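Local coordinates for protein histidinol-phosphatase (Bordetella pertussis, PDB 3FVV) that probably hydrolyses histidinol phosphate to histidinol and phosphate in histidine biosynthesis, as a magnesium-dependent phosphatase of the haloacid dehalogenase superfamily, at residues P154-G159 and S187-P192; F9-T14 and L113-N118; H133-D138 and V162-W167. All coordinates share one frame; numbering follows the deposited sequence.

Interaction 1 of 3, residues P154-G159 and S187-P192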
ATOM      1  N   PRO A 154       1.569 -11.787   2.171  1.00 16.32           N
ATOM      2  CA  PRO A 154       1.059 -10.441   2.235  1.00 16.84           C
ATOM      3  C   PRO A 154       2.168  -9.408   2.421  1.00 17.48           C
ATOM      4  O   PRO A 154       3.189  -9.681   3.082  1.00 18.61           O
ATOM      5  CB  PRO A 154       0.092 -10.445   3.423  1.00 16.93           C
ATOM      6  CG  PRO A 154       0.198 -11.798   4.055  1.00 18.66           C
ATOM      7  CD  PRO A 154       1.028 -12.682   3.214  1.00 17.16           C
ATOM      8  N   SER A 155       1.975  -8.257   1.797  1.00 16.84           N
ATOM      9  CA  SER A 155       2.920  -7.148   1.887  1.00 16.78           C
ATOM     10  C   SER A 155       2.518  -6.286   3.082  1.00 15.87           C
ATOM     11  O   SER A 155       2.054  -5.163   2.975  1.00 14.06           O
ATOM     12  CB  SER A 155       2.960  -6.386   0.575  1.00 16.17           C
ATOM     13  OG  SER A 155       4.135  -5.618   0.544  1.00 17.81           O
ATOM     14  N   PHE A 156       2.689  -6.896   4.242  1.00 16.26           N
ATOM     15  CA  PHE A 156       2.212  -6.319   5.506  1.00 16.49           C
ATOM     16  C   PHE A 156       3.166  -6.701   6.618  1.00 15.99           C
ATOM     17  O   PHE A 156       3.556  -7.857   6.757  1.00 14.11           O
ATOM     18  CB  PHE A 156       0.792  -6.778   5.799  1.00 15.94           C
ATOM     19  CG  PHE A 156       0.224  -6.239   7.079  1.00 15.68           C
ATOM     20  CD1 PHE A 156      -0.082  -4.924   7.205  1.00 18.19           C
ATOM     21  CD2 PHE A 156      -0.040  -7.105   8.157  1.00 16.85           C
ATOM     22  CE1 PHE A 156      -0.623  -4.410   8.412  1.00 20.04           C
ATOM     23  CE2 PHE A 156      -0.609  -6.644   9.343  1.00 17.80           C
ATOM     24  CZ  PHE A 156      -0.904  -5.269   9.468  1.00 19.36           C
ATOM     25  N   ARG A 157       3.565  -5.696   7.375  1.00 16.47           N
ATOM     26  CA  ARG A 157       4.517  -5.887   8.440  1.00 18.33           C
ATOM     27  C   ARG A 157       5.793  -6.595   7.959  1.00 17.38           C
ATOM     28  O   ARG A 157       6.449  -6.128   7.035  1.00 17.49           O
ATOM     29  CB  ARG A 157       3.857  -6.640   9.599  1.00 18.53           C
ATOM     30  CG  ARG A 157       2.746  -5.896  10.208  1.00 23.00           C
ATOM     31  CD  ARG A 157       2.360  -6.507  11.543  1.00 27.84           C
ATOM     32  NE  ARG A 157       1.451  -5.598  12.250  1.00 35.09           N
ATOM     33  CZ  ARG A 157       0.258  -5.931  12.781  1.00 38.43           C
ATOM     34  NH1 ARG A 157      -0.208  -7.186  12.734  1.00 41.86           N
ATOM     35  NH2 ARG A 157      -0.489  -5.001  13.395  1.00 38.41           N
ATOM     36  N   GLU A 158       6.139  -7.718   8.589  1.00 17.46           N
ATOM     37  CA  GLU A 158       7.354  -8.436   8.236  1.00 18.01           C
ATOM     38  C   GLU A 158       7.257  -8.966   6.799  1.00 17.16           C
ATOM     39  O   GLU A 158       8.267  -9.238   6.173  1.00 15.41           O
ATOM     40  CB  GLU A 158       7.661  -9.635   9.200  1.00 19.80           C
ATOM     41  CG  GLU A 158       7.152  -9.530  10.677  1.00 25.47           C
ATOM     42  CD  GLU A 158       5.688 -10.069  10.876  1.00 35.42           C
ATOM     43  OE1 GLU A 158       5.414 -11.288  10.622  1.00 42.85           O
ATOM     44  OE2 GLU A 158       4.805  -9.286  11.326  1.00 40.50           O
ATOM     45  N   GLY A 159       6.030  -9.188   6.300  1.00 16.28           N
ATOM     46  CA  GLY A 159       5.852  -9.609   4.914  1.00 15.93           C
ATOM     47  C   GLY A 159       6.389  -8.615   3.897  1.00 15.65           C
ATOM     48  O   GLY A 159       6.799  -9.013   2.798  1.00 15.67           O
ATOM     49  N   SER A 187       3.835   4.372   9.676  1.00 14.76           N
ATOM     50  CA  SER A 187       3.222   3.458  10.641  1.00 15.45           C
ATOM     51  C   SER A 187       4.198   2.554  11.361  1.00 16.01           C
ATOM     52  O   SER A 187       5.168   2.053  10.764  1.00 15.15           O
ATOM     53  CB  SER A 187       2.265   2.543   9.894  1.00 16.16           C
ATOM     54  OG  SER A 187       1.744   1.544  10.746  1.00 16.71           O
ATOM     55  N   VAL A 188       3.891   2.259  12.628  1.00 16.95           N
ATOM     56  CA  VAL A 188       4.710   1.358  13.411  1.00 16.81           C
ATOM     57  C   VAL A 188       4.632  -0.039  12.836  1.00 16.34           C
ATOM     58  O   VAL A 188       5.552  -0.819  13.048  1.00 15.50           O
ATOM     59  CB  VAL A 188       4.353   1.369  14.929  1.00 18.40           C
ATOM     60  CG1 VAL A 188       5.172   0.347  15.683  1.00 18.14           C
ATOM     61  CG2 VAL A 188       4.619   2.759  15.535  1.00 16.68           C
ATOM     62  N   ASN A 189       3.573  -0.340  12.068  1.00 15.95           N
ATOM     63  CA  ASN A 189       3.485  -1.604  11.328  1.00 15.07           C
ATOM     64  C   ASN A 189       4.675  -1.840  10.427  1.00 14.54           C
ATOM     65  O   ASN A 189       5.032  -2.969  10.160  1.00 14.29           O
ATOM     66  CB  ASN A 189       2.239  -1.665  10.448  1.00 14.88           C
ATOM     67  CG  ASN A 189       0.941  -1.985  11.225  1.00 17.36           C
ATOM     68  OD1 ASN A 189      -0.160  -1.589  10.807  1.00 22.71           O
ATOM     69  ND2 ASN A 189       1.053  -2.741  12.266  1.00 14.93           N
ATOM     70  N   ASP A 190       5.263  -0.770   9.921  1.00 15.08           N
ATOM     71  CA  ASP A 190       6.392  -0.874   8.981  1.00 15.26           C
ATOM     72  C   ASP A 190       7.811  -0.730   9.571  1.00 15.18           C
ATOM     73  O   ASP A 190       8.817  -0.621   8.821  1.00 15.82           O
ATOM     74  CB  ASP A 190       6.211   0.131   7.857  1.00 16.00           C
ATOM     75  CG  ASP A 190       5.297  -0.398   6.752  1.00 18.89           C
ATOM     76  OD1 ASP A 190       5.181  -1.642   6.683  1.00 18.57           O
ATOM     77  OD2 ASP A 190       4.709   0.419   5.984  1.00 19.12           O
ATOM     78  N   VAL A 191       7.933  -0.801  10.883  1.00 14.92           N
ATOM     79  CA  VAL A 191       9.264  -0.827  11.509  1.00 15.09           C
ATOM     80  C   VAL A 191      10.119  -1.970  10.899  1.00 15.87           C
ATOM     81  O   VAL A 191      11.300  -1.808  10.657  1.00 15.91           O
ATOM     82  CB  VAL A 191       9.125  -0.930  13.062  1.00 15.72           C
ATOM     83  CG1 VAL A 191      10.528  -1.330  13.808  1.00 15.53           C
ATOM     84  CG2 VAL A 191       8.445   0.367  13.638  1.00 13.37           C
ATOM     85  N   PRO A 192       9.511  -3.127  10.578  1.00 16.26           N
ATOM     86  CA  PRO A 192      10.361  -4.158   9.984  1.00 16.18           C
ATOM     87  C   PRO A 192      11.111  -3.747   8.743  1.00 16.54           C
ATOM     88  O   PRO A 192      12.360  -3.861   8.718  1.00 17.43           O
ATOM     89  CB  PRO A 192       9.382  -5.297   9.708  1.00 16.56           C
ATOM     90  CG  PRO A 192       8.416  -5.213  10.834  1.00 16.59           C
ATOM     91  CD  PRO A 192       8.245  -3.703  11.080  1.00 17.36           C
TER
HETATM   92  O   HOH W   1       2.823  -3.066   7.034  1.00 13.31           O
HETATM   93  O   HOH W   2       7.364  -3.499   7.216  1.00 15.74           O
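R157 and N189 carry most of this contact, in which the loop at F156 and R157 meets the short 3-10 turn at N189 and the first turn of helix 191-196. The approach begins at the backbone: CA of R157 points its hydrogen at the carbonyl O of N189, with 3.4 Å between CA and O. CB of R157 lies further from the same oxygen, and CG then passes it at 3.7 Å. With CG anti to the carbonyl carbon (chi1 -63°) and the chain extended from there to NE, R157 crosses the N189 side chain at a slant, the two flat groups turned 69° apart. NE comes within 2.9 Å of the N189 atom modelled as ND2, which faces the edge of the guanidinium, and NH2 at the tip lies 3.0 Å from that same ND2. Such nitrogens are unlikely neighbours, and the carboxamide is probably built turned over, so its donor and acceptor remain doubtful. The ring of F156 covers one guanidinium face, its CZ 3.5 Å above the centre, while CG of R157 lies over a face of that ring.

Water bridges the polar backbone. One molecule links R157 N to D190 OD1, lying 2.8 Å from each of those two atoms; a second donates to both R157 O and D190 OD1. One carboxylate oxygen thus reaches both the N-H and the carbonyl of R157 through water, while OD2 turns to S185 OG and K160 NZ. This environment is consistent with D190 being the last acid of the family's fourth motif. Beyond it, CB of P192 rests 4.0 Å from CA of E158.

The contact therefore lies beyond the C-terminal end of strand 180-185, where helices 158-170 and 191-196 begin and Y51 of helix 37-53 touches both F156 and R157.

Interaction 2 of 3, residues F9-T14 and L113-N118. With SO4 (sulfate ion), chain C.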
ATOM      1  N   PHE A   9       8.523   3.101  -1.289  1.00 12.26           N
ATOM      2  CA  PHE A   9       7.468   3.928  -0.765  1.00 12.53           C
ATOM      3  C   PHE A   9       6.287   3.141  -0.250  1.00 12.50           C
ATOM      4  O   PHE A   9       5.695   2.366  -0.967  1.00 12.07           O
ATOM      5  CB  PHE A   9       7.019   4.882  -1.856  1.00 11.67           C
ATOM      6  CG  PHE A   9       8.122   5.646  -2.446  1.00 12.95           C
ATOM      7  CD1 PHE A   9       8.580   6.798  -1.832  1.00 10.82           C
ATOM      8  CD2 PHE A   9       8.739   5.200  -3.594  1.00 11.69           C
ATOM      9  CE1 PHE A   9       9.607   7.505  -2.365  1.00 11.28           C
ATOM     10  CE2 PHE A   9       9.773   5.906  -4.165  1.00 14.54           C
ATOM     11  CZ  PHE A   9      10.194   7.085  -3.567  1.00 12.76           C
ATOM     12  N   ASP A  10       5.932   3.383   0.993  1.00 13.65           N
ATOM     13  CA  ASP A  10       4.602   3.020   1.508  1.00 13.44           C
ATOM     14  C   ASP A  10       3.537   3.865   0.781  1.00 12.99           C
ATOM     15  O   ASP A  10       3.825   4.936   0.284  1.00 12.84           O
ATOM     16  CB  ASP A  10       4.572   3.297   3.029  1.00 14.69           C
ATOM     17  CG  ASP A  10       3.239   2.850   3.691  1.00 16.66           C
ATOM     18  OD1 ASP A  10       2.854   1.652   3.486  1.00 17.60           O
ATOM     19  OD2 ASP A  10       2.579   3.677   4.368  1.00 22.39           O
ATOM     20  N   LEU A  11       2.297   3.401   0.701  1.00 13.97           N
ATOM     21  CA  LEU A  11       1.238   4.176   0.061  1.00 12.90           C
ATOM     22  C   LEU A  11       0.296   4.895   1.044  1.00 13.44           C
ATOM     23  O   LEU A  11       0.281   6.135   1.099  1.00 12.10           O
ATOM     24  CB  LEU A  11       0.394   3.301  -0.868  1.00 13.87           C
ATOM     25  CG  LEU A  11      -0.752   3.998  -1.593  1.00 13.71           C
ATOM     26  CD1 LEU A  11      -0.215   5.049  -2.490  1.00  9.24           C
ATOM     27  CD2 LEU A  11      -1.650   2.956  -2.423  1.00 15.37           C
ATOM     28  N   ASP A  12      -0.464   4.138   1.825  1.00 13.38           N
ATOM     29  CA  ASP A  12      -1.592   4.731   2.548  1.00 13.62           C
ATOM     30  C   ASP A  12      -1.096   5.606   3.660  1.00 13.05           C
ATOM     31  O   ASP A  12      -0.366   5.147   4.500  1.00 12.36           O
ATOM     32  CB  ASP A  12      -2.558   3.646   3.035  1.00 13.81           C
ATOM     33  CG  ASP A  12      -3.125   2.817   1.874  1.00 15.05           C
ATOM     34  OD1 ASP A  12      -3.580   3.380   0.866  1.00 14.67           O
ATOM     35  OD2 ASP A  12      -3.063   1.589   1.918  1.00 20.22           O
ATOM     36  N   HIS A  13      -1.456   6.892   3.601  1.00 13.64           N
ATOM     37  CA  HIS A  13      -1.047   7.914   4.582  1.00 14.54           C
ATOM     38  C   HIS A  13       0.393   8.325   4.434  1.00 14.96           C
ATOM     39  O   HIS A  13       0.856   9.166   5.170  1.00 16.68           O
ATOM     40  CB  HIS A  13      -1.306   7.457   6.005  1.00 15.57           C
ATOM     41  CG  HIS A  13      -2.749   7.186   6.261  1.00 20.28           C
ATOM     42  ND1 HIS A  13      -3.695   8.181   6.231  1.00 23.35           N
ATOM     43  CD2 HIS A  13      -3.419   6.034   6.486  1.00 25.65           C
ATOM     44  CE1 HIS A  13      -4.887   7.660   6.461  1.00 24.48           C
ATOM     45  NE2 HIS A  13      -4.748   6.359   6.624  1.00 26.63           N
ATOM     46  N   THR A  14       1.104   7.760   3.470  1.00 14.63           N
ATOM     47  CA  THR A  14       2.491   8.165   3.175  1.00 14.58           C
ATOM     48  C   THR A  14       2.474   8.973   1.895  1.00 13.58           C
ATOM     49  O   THR A  14       2.783  10.135   1.907  1.00 15.36           O
ATOM     50  CB  THR A  14       3.400   6.909   3.009  1.00 13.98           C
ATOM     51  OG1 THR A  14       3.510   6.273   4.283  1.00 19.02           O
ATOM     52  CG2 THR A  14       4.815   7.272   2.481  1.00 15.41           C
ATOM     53  N   LEU A 113       6.600   0.837  -5.042  1.00 11.72           N
ATOM     54  CA  LEU A 113       5.551   1.039  -4.073  1.00 13.11           C
ATOM     55  C   LEU A 113       5.337  -0.277  -3.307  1.00 12.81           C
ATOM     56  O   LEU A 113       5.144  -1.344  -3.928  1.00 11.36           O
ATOM     57  CB  LEU A 113       4.286   1.527  -4.786  1.00 12.18           C
ATOM     58  CG  LEU A 113       3.112   2.125  -4.020  1.00 15.89           C
ATOM     59  CD1 LEU A 113       3.406   3.466  -3.377  1.00 17.20           C
ATOM     60  CD2 LEU A 113       1.881   2.286  -4.971  1.00 14.25           C
ATOM     61  N   VAL A 114       5.424  -0.189  -1.967  1.00 12.20           N
ATOM     62  CA  VAL A 114       5.295  -1.360  -1.111  1.00 11.32           C
ATOM     63  C   VAL A 114       4.139  -1.167  -0.145  1.00 12.21           C
ATOM     64  O   VAL A 114       4.249  -0.375   0.828  1.00 12.70           O
ATOM     65  CB  VAL A 114       6.613  -1.639  -0.314  1.00 11.98           C
ATOM     66  CG1 VAL A 114       6.552  -3.069   0.272  1.00  7.37           C
ATOM     67  CG2 VAL A 114       7.846  -1.457  -1.206  1.00  9.70           C
ATOM     68  N   THR A 115       3.046  -1.890  -0.384  1.00 11.94           N
ATOM     69  CA  THR A 115       1.784  -1.598   0.265  1.00 12.49           C
ATOM     70  C   THR A 115       0.951  -2.848   0.568  1.00 13.08           C
ATOM     71  O   THR A 115       0.887  -3.768  -0.237  1.00 11.89           O
ATOM     72  CB  THR A 115       0.959  -0.615  -0.644  1.00 13.68           C
ATOM     73  OG1 THR A 115      -0.332  -0.395  -0.079  1.00 13.35           O
ATOM     74  CG2 THR A 115       0.806  -1.182  -2.043  1.00 11.91           C
ATOM     75  N   ALA A 116       0.280  -2.840   1.728  1.00 12.50           N
ATOM     76  CA  ALA A 116      -0.627  -3.917   2.125  1.00 13.51           C
ATOM     77  C   ALA A 116      -1.903  -3.837   1.327  1.00 12.87           C
ATOM     78  O   ALA A 116      -2.616  -4.818   1.246  1.00 13.90           O
ATOM     79  CB  ALA A 116      -0.974  -3.863   3.606  1.00 11.94           C
ATOM     80  N   THR A 117      -2.231  -2.680   0.762  1.00 12.33           N
ATOM     81  CA  THR A 117      -3.490  -2.591   0.012  1.00 10.95           C
ATOM     82  C   THR A 117      -3.308  -3.403  -1.295  1.00 11.84           C
ATOM     83  O   THR A 117      -2.308  -3.302  -1.959  1.00 12.23           O
ATOM     84  CB  THR A 117      -3.952  -1.149  -0.160  1.00 11.51           C
ATOM     85  OG1 THR A 117      -4.291  -0.597   1.128  1.00  9.81           O
ATOM     86  CG2 THR A 117      -5.215  -1.036  -1.076  1.00  8.27           C
ATOM     87  N   ASN A 118      -4.286  -4.238  -1.617  1.00 12.29           N
ATOM     88  CA  ASN A 118      -4.126  -5.231  -2.682  1.00 11.50           C
ATOM     89  C   ASN A 118      -3.787  -4.648  -4.059  1.00 11.78           C
ATOM     90  O   ASN A 118      -4.214  -3.504  -4.402  1.00  8.58           O
ATOM     91  CB  ASN A 118      -5.337  -6.184  -2.714  1.00 11.70           C
ATOM     92  CG  ASN A 118      -6.568  -5.594  -3.377  1.00 11.22           C
ATOM     93  OD1 ASN A 118      -6.624  -5.540  -4.606  1.00  8.98           O
ATOM     94  ND2 ASN A 118      -7.602  -5.267  -2.584  1.00  8.25           N
TER
HETATM   95  S   SO4 C 233      -0.064   0.505   3.363  1.00 25.07           S
HETATM   96  O1  SO4 C 233       0.311   1.303   2.134  1.00 21.78           O
HETATM   97  O2  SO4 C 233       0.726  -0.778   3.510  1.00 17.15           O
HETATM   98  O3  SO4 C 233       0.041   1.442   4.470  1.00 24.98           O
HETATM   99  O4  SO4 C 233      -1.469   0.075   3.296  1.00 20.50           O
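The probable phosphate pocket of a haloacid dehalogenase fold, occupied here by a sulfate, forms where F9-T14, with the DxDxT signature of motif I, meets L113-N118, whose T115 occupies the motif II position. The strands run parallel: V114 N donates to F9 O at 2.8 Å, and CB of L11 packs on CD1 of L113. Just past this pairing both segments open around the sulfate. Its O1 takes bonds from L11 N, from D12 N at 3.0 Å and nearly straight (174°), and from T115 OG1 at 2.9 Å; A116 N donates to O2. OG1 of T115, anti to its own backbone nitrogen (chi1 175°), also accepts from T117 N in an ST turn. T117 in turn donates through OG1 to D12 OD2 at 2.6 Å, meeting the syn side of the carboxylate slightly out of its plane, while S20 bonds to OD1. T14 OG1 donates to the anti lone pair of D10 OD2, and D10 OD1 lies 2.9 Å from sulfate O1. K160 adds a further bond to the anion. Such a ring of donors around a tetrahedral oxyanion suggests that the sulfate mimics substrate phosphate, with D10 probably the nucleophile and D12 the general acid-base, as in related phosphatases.

Interaction 3 of 3, residues H133-D138 and V162-W167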
ATOM      1  N   HIS A 133       7.292  -0.486 -10.331  1.00 11.88           N
ATOM      2  CA  HIS A 133       7.314  -1.743  -9.525  1.00 11.15           C
ATOM      3  C   HIS A 133       6.375  -1.617  -8.373  1.00 12.07           C
ATOM      4  O   HIS A 133       6.414  -0.593  -7.651  1.00 13.27           O
ATOM      5  CB  HIS A 133       8.729  -1.981  -9.006  1.00 12.62           C
ATOM      6  CG  HIS A 133       9.718  -2.187 -10.114  1.00 10.89           C
ATOM      7  ND1 HIS A 133       9.733  -3.343 -10.877  1.00 13.06           N
ATOM      8  CD2 HIS A 133      10.636  -1.360 -10.658  1.00 10.95           C
ATOM      9  CE1 HIS A 133      10.643  -3.221 -11.827  1.00 13.31           C
ATOM     10  NE2 HIS A 133      11.205  -2.025 -11.713  1.00 14.00           N
ATOM     11  N   LEU A 134       5.584  -2.660  -8.153  1.00 10.53           N
ATOM     12  CA  LEU A 134       4.578  -2.675  -7.084  1.00 11.35           C
ATOM     13  C   LEU A 134       4.759  -3.940  -6.277  1.00 11.45           C
ATOM     14  O   LEU A 134       4.742  -5.029  -6.826  1.00 11.31           O
ATOM     15  CB  LEU A 134       3.188  -2.739  -7.673  1.00 10.59           C
ATOM     16  CG  LEU A 134       2.016  -2.834  -6.675  1.00 13.45           C
ATOM     17  CD1 LEU A 134       1.901  -1.618  -5.777  1.00  8.72           C
ATOM     18  CD2 LEU A 134       0.730  -3.054  -7.420  1.00 13.40           C
ATOM     19  N   ILE A 135       4.880  -3.794  -4.980  1.00 11.16           N
ATOM     20  CA  ILE A 135       5.064  -4.923  -4.113  1.00 11.94           C
ATOM     21  C   ILE A 135       3.893  -4.836  -3.123  1.00 11.90           C
ATOM     22  O   ILE A 135       3.983  -4.217  -2.029  1.00 10.73           O
ATOM     23  CB  ILE A 135       6.463  -4.886  -3.442  1.00 12.65           C
ATOM     24  CG1 ILE A 135       7.609  -4.885  -4.493  1.00 15.08           C
ATOM     25  CG2 ILE A 135       6.643  -6.074  -2.502  1.00 12.17           C
ATOM     26  CD1 ILE A 135       8.917  -4.217  -4.003  1.00 18.62           C
ATOM     27  N   ALA A 136       2.777  -5.424  -3.547  1.00 10.69           N
ATOM     28  CA  ALA A 136       1.491  -5.331  -2.838  1.00 10.41           C
ATOM     29  C   ALA A 136       0.937  -6.709  -2.514  1.00 11.15           C
ATOM     30  O   ALA A 136       1.301  -7.680  -3.134  1.00 11.09           O
ATOM     31  CB  ALA A 136       0.434  -4.557  -3.690  1.00  9.50           C
ATOM     32  N   THR A 137       0.042  -6.795  -1.525  1.00 12.37           N
ATOM     33  CA  THR A 137      -0.668  -8.058  -1.248  1.00 12.09           C
ATOM     34  C   THR A 137      -1.417  -8.396  -2.542  1.00 13.94           C
ATOM     35  O   THR A 137      -2.026  -7.523  -3.169  1.00 12.33           O
ATOM     36  CB  THR A 137      -1.580  -7.878  -0.079  1.00 12.74           C
ATOM     37  OG1 THR A 137      -0.738  -7.588   1.037  1.00 11.50           O
ATOM     38  CG2 THR A 137      -2.485  -9.161   0.244  1.00 11.79           C
ATOM     39  N   ASP A 138      -1.302  -9.636  -2.976  1.00 12.75           N
ATOM     40  CA  ASP A 138      -1.862 -10.035  -4.245  1.00 13.97           C
ATOM     41  C   ASP A 138      -3.099 -10.867  -4.036  1.00 14.39           C
ATOM     42  O   ASP A 138      -3.079 -11.894  -3.337  1.00 13.35           O
ATOM     43  CB  ASP A 138      -0.868 -10.831  -5.100  1.00 13.83           C
ATOM     44  CG  ASP A 138       0.315  -9.956  -5.576  1.00 18.19           C
ATOM     45  OD1 ASP A 138       0.092  -8.784  -6.009  1.00 17.95           O
ATOM     46  OD2 ASP A 138       1.456 -10.463  -5.496  1.00 20.15           O
ATOM     47  N   VAL A 162      10.070  -9.719   3.433  1.00 13.46           N
ATOM     48  CA  VAL A 162      10.119 -10.912   2.592  1.00 13.18           C
ATOM     49  C   VAL A 162       9.830 -10.553   1.096  1.00 13.79           C
ATOM     50  O   VAL A 162      10.620 -10.852   0.199  1.00 12.21           O
ATOM     51  CB  VAL A 162       9.118 -11.988   3.155  1.00 13.80           C
ATOM     52  CG1 VAL A 162       8.987 -13.236   2.255  1.00 12.60           C
ATOM     53  CG2 VAL A 162       9.545 -12.396   4.559  1.00 14.87           C
ATOM     54  N   ARG A 163       8.734  -9.826   0.849  1.00 13.38           N
ATOM     55  CA  ARG A 163       8.338  -9.543  -0.508  1.00 13.14           C
ATOM     56  C   ARG A 163       9.368  -8.684  -1.236  1.00 12.30           C
ATOM     57  O   ARG A 163       9.649  -8.903  -2.383  1.00 11.90           O
ATOM     58  CB  ARG A 163       6.935  -8.878  -0.531  1.00 13.27           C
ATOM     59  CG  ARG A 163       5.846  -9.845  -0.195  1.00 12.81           C
ATOM     60  CD  ARG A 163       5.592 -10.849  -1.395  1.00 11.56           C
ATOM     61  NE  ARG A 163       5.334 -10.083  -2.612  1.00 11.80           N
ATOM     62  CZ  ARG A 163       4.157  -9.534  -2.934  1.00 10.94           C
ATOM     63  NH1 ARG A 163       3.116  -9.674  -2.157  1.00 13.37           N
ATOM     64  NH2 ARG A 163       4.025  -8.785  -4.022  1.00 12.42           N
ATOM     65  N   VAL A 164       9.943  -7.712  -0.547  1.00 12.71           N
ATOM     66  CA  VAL A 164      10.930  -6.862  -1.152  1.00 10.92           C
ATOM     67  C   VAL A 164      12.146  -7.731  -1.502  1.00 11.94           C
ATOM     68  O   VAL A 164      12.727  -7.595  -2.593  1.00 13.23           O
ATOM     69  CB  VAL A 164      11.326  -5.713  -0.193  1.00 10.67           C
ATOM     70  CG1 VAL A 164      12.564  -5.063  -0.694  1.00  9.24           C
ATOM     71  CG2 VAL A 164      10.165  -4.659  -0.076  1.00 12.77           C
ATOM     72  N   ASN A 165      12.575  -8.613  -0.590  1.00 12.85           N
ATOM     73  CA  ASN A 165      13.786  -9.433  -0.895  1.00 12.91           C
ATOM     74  C   ASN A 165      13.503 -10.424  -2.061  1.00 12.71           C
ATOM     75  O   ASN A 165      14.344 -10.592  -2.994  1.00 11.16           O
ATOM     76  CB  ASN A 165      14.360 -10.102   0.349  1.00 12.94           C
ATOM     77  CG  ASN A 165      14.961  -9.094   1.356  1.00 14.22           C
ATOM     78  OD1 ASN A 165      14.747  -9.203   2.591  1.00 15.78           O
ATOM     79  ND2 ASN A 165      15.698  -8.130   0.845  1.00  9.83           N
ATOM     80  N   GLN A 166      12.293 -10.987  -2.080  1.00 13.14           N
ATOM     81  CA  GLN A 166      11.921 -11.877  -3.189  1.00 14.31           C
ATOM     82  C   GLN A 166      11.911 -11.128  -4.500  1.00 15.60           C
ATOM     83  O   GLN A 166      12.422 -11.633  -5.467  1.00 15.81           O
ATOM     84  CB  GLN A 166      10.595 -12.569  -2.947  1.00 14.60           C
ATOM     85  CG  GLN A 166      10.642 -13.440  -1.745  1.00 13.63           C
ATOM     86  CD  GLN A 166       9.331 -14.046  -1.359  1.00 13.82           C
ATOM     87  OE1 GLN A 166       8.268 -13.405  -1.404  1.00 12.66           O
ATOM     88  NE2 GLN A 166       9.401 -15.308  -0.891  1.00  8.71           N
ATOM     89  N   TRP A 167      11.363  -9.902  -4.528  1.00 16.28           N
ATOM     90  CA  TRP A 167      11.334  -9.119  -5.759  1.00 16.37           C
ATOM     91  C   TRP A 167      12.741  -8.769  -6.310  1.00 16.56           C
ATOM     92  O   TRP A 167      13.020  -8.930  -7.493  1.00 16.84           O
ATOM     93  CB  TRP A 167      10.461  -7.882  -5.535  1.00 17.19           C
ATOM     94  CG  TRP A 167      10.662  -6.793  -6.467  1.00 17.33           C
ATOM     95  CD1 TRP A 167      10.300  -6.750  -7.772  1.00 19.34           C
ATOM     96  CD2 TRP A 167      11.259  -5.546  -6.168  1.00 16.12           C
ATOM     97  NE1 TRP A 167      10.649  -5.527  -8.320  1.00 19.92           N
ATOM     98  CE2 TRP A 167      11.239  -4.773  -7.350  1.00 19.74           C
ATOM     99  CE3 TRP A 167      11.838  -5.011  -5.026  1.00 17.75           C
ATOM    100  CZ2 TRP A 167      11.777  -3.504  -7.422  1.00 18.21           C
ATOM    101  CZ3 TRP A 167      12.354  -3.725  -5.098  1.00 21.45           C
ATOM    102  CH2 TRP A 167      12.331  -3.001  -6.295  1.00 16.14           C
TER
HETATM  103  O   HOH W   3       5.967  -8.179  -6.266  1.00 27.84           O
HETATM  104  O   HOH W   4       2.250  -7.011  -5.912  1.00 15.69           O
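A136 and R163 supply the polar part: the guanidinium grips the single carbonyl O of A136 end-on, through NH1 at 2.9 Å and NH2 at 3.1 Å, both from the same face of the carbonyl plane. The oxygen lies close to the guanidinium plane, but neither nitrogen sits in the carbonyl plane. The arginine chain is bent at chi2 and chi3, which brings the guanidinium to the A136 carbonyl, and NH1 also reaches T153 O. Water reinforces the grip: one molecule accepts from A136 N and R163 NH2 and lies 2.8 Å from D138 OD1, probably donating to it, though S119 bonds to that oxygen as well. A purely charge-based pairing follows: D138 OD2 is 3.4 Å from R163 NH2, well out of the guanidinium plane. In the Rossmann-like core of this superfamily, helix 158-170 covers one face of the parallel sheet, and here strand 133-136 and segment 162-167 of the helix run at 143°. Apolar packing lines that interface. CG2 of I135 presses on CB of R163 at 3.4 Å, CD1 touches CG2 of V164, and CG1 approaches CD2 of W167 at 4.1 Å. The aromatic pair is oblique, H133 and the five-membered ring of W167 having planes 53° apart, with CZ2 of the indole over one face of the imidazole.

Overall arrangement
The three contacts adjoin one another, their centres 10 to 12 Å apart, and interaction 2 holds the sulfate. Interaction 3 flanks it in the sheet, since L113 O and I135 N lie 2.7 Å apart and L113 N and H133 O 3.0 Å apart, joining strands 110-115 and 133-142. Interaction 1 approaches from the rim: D190 OD2 comes within 3.3 Å of D10 OD1, and S155 OG lies 2.9 Å from I135 O. Helix 158-170 serves interactions 1 and 3, and its K160 reaches both acids and the anion, probably offsetting their crowded negative charge. The helix that interaction 3 packs on the sheet is thus the one that carries K160 to the sulfate.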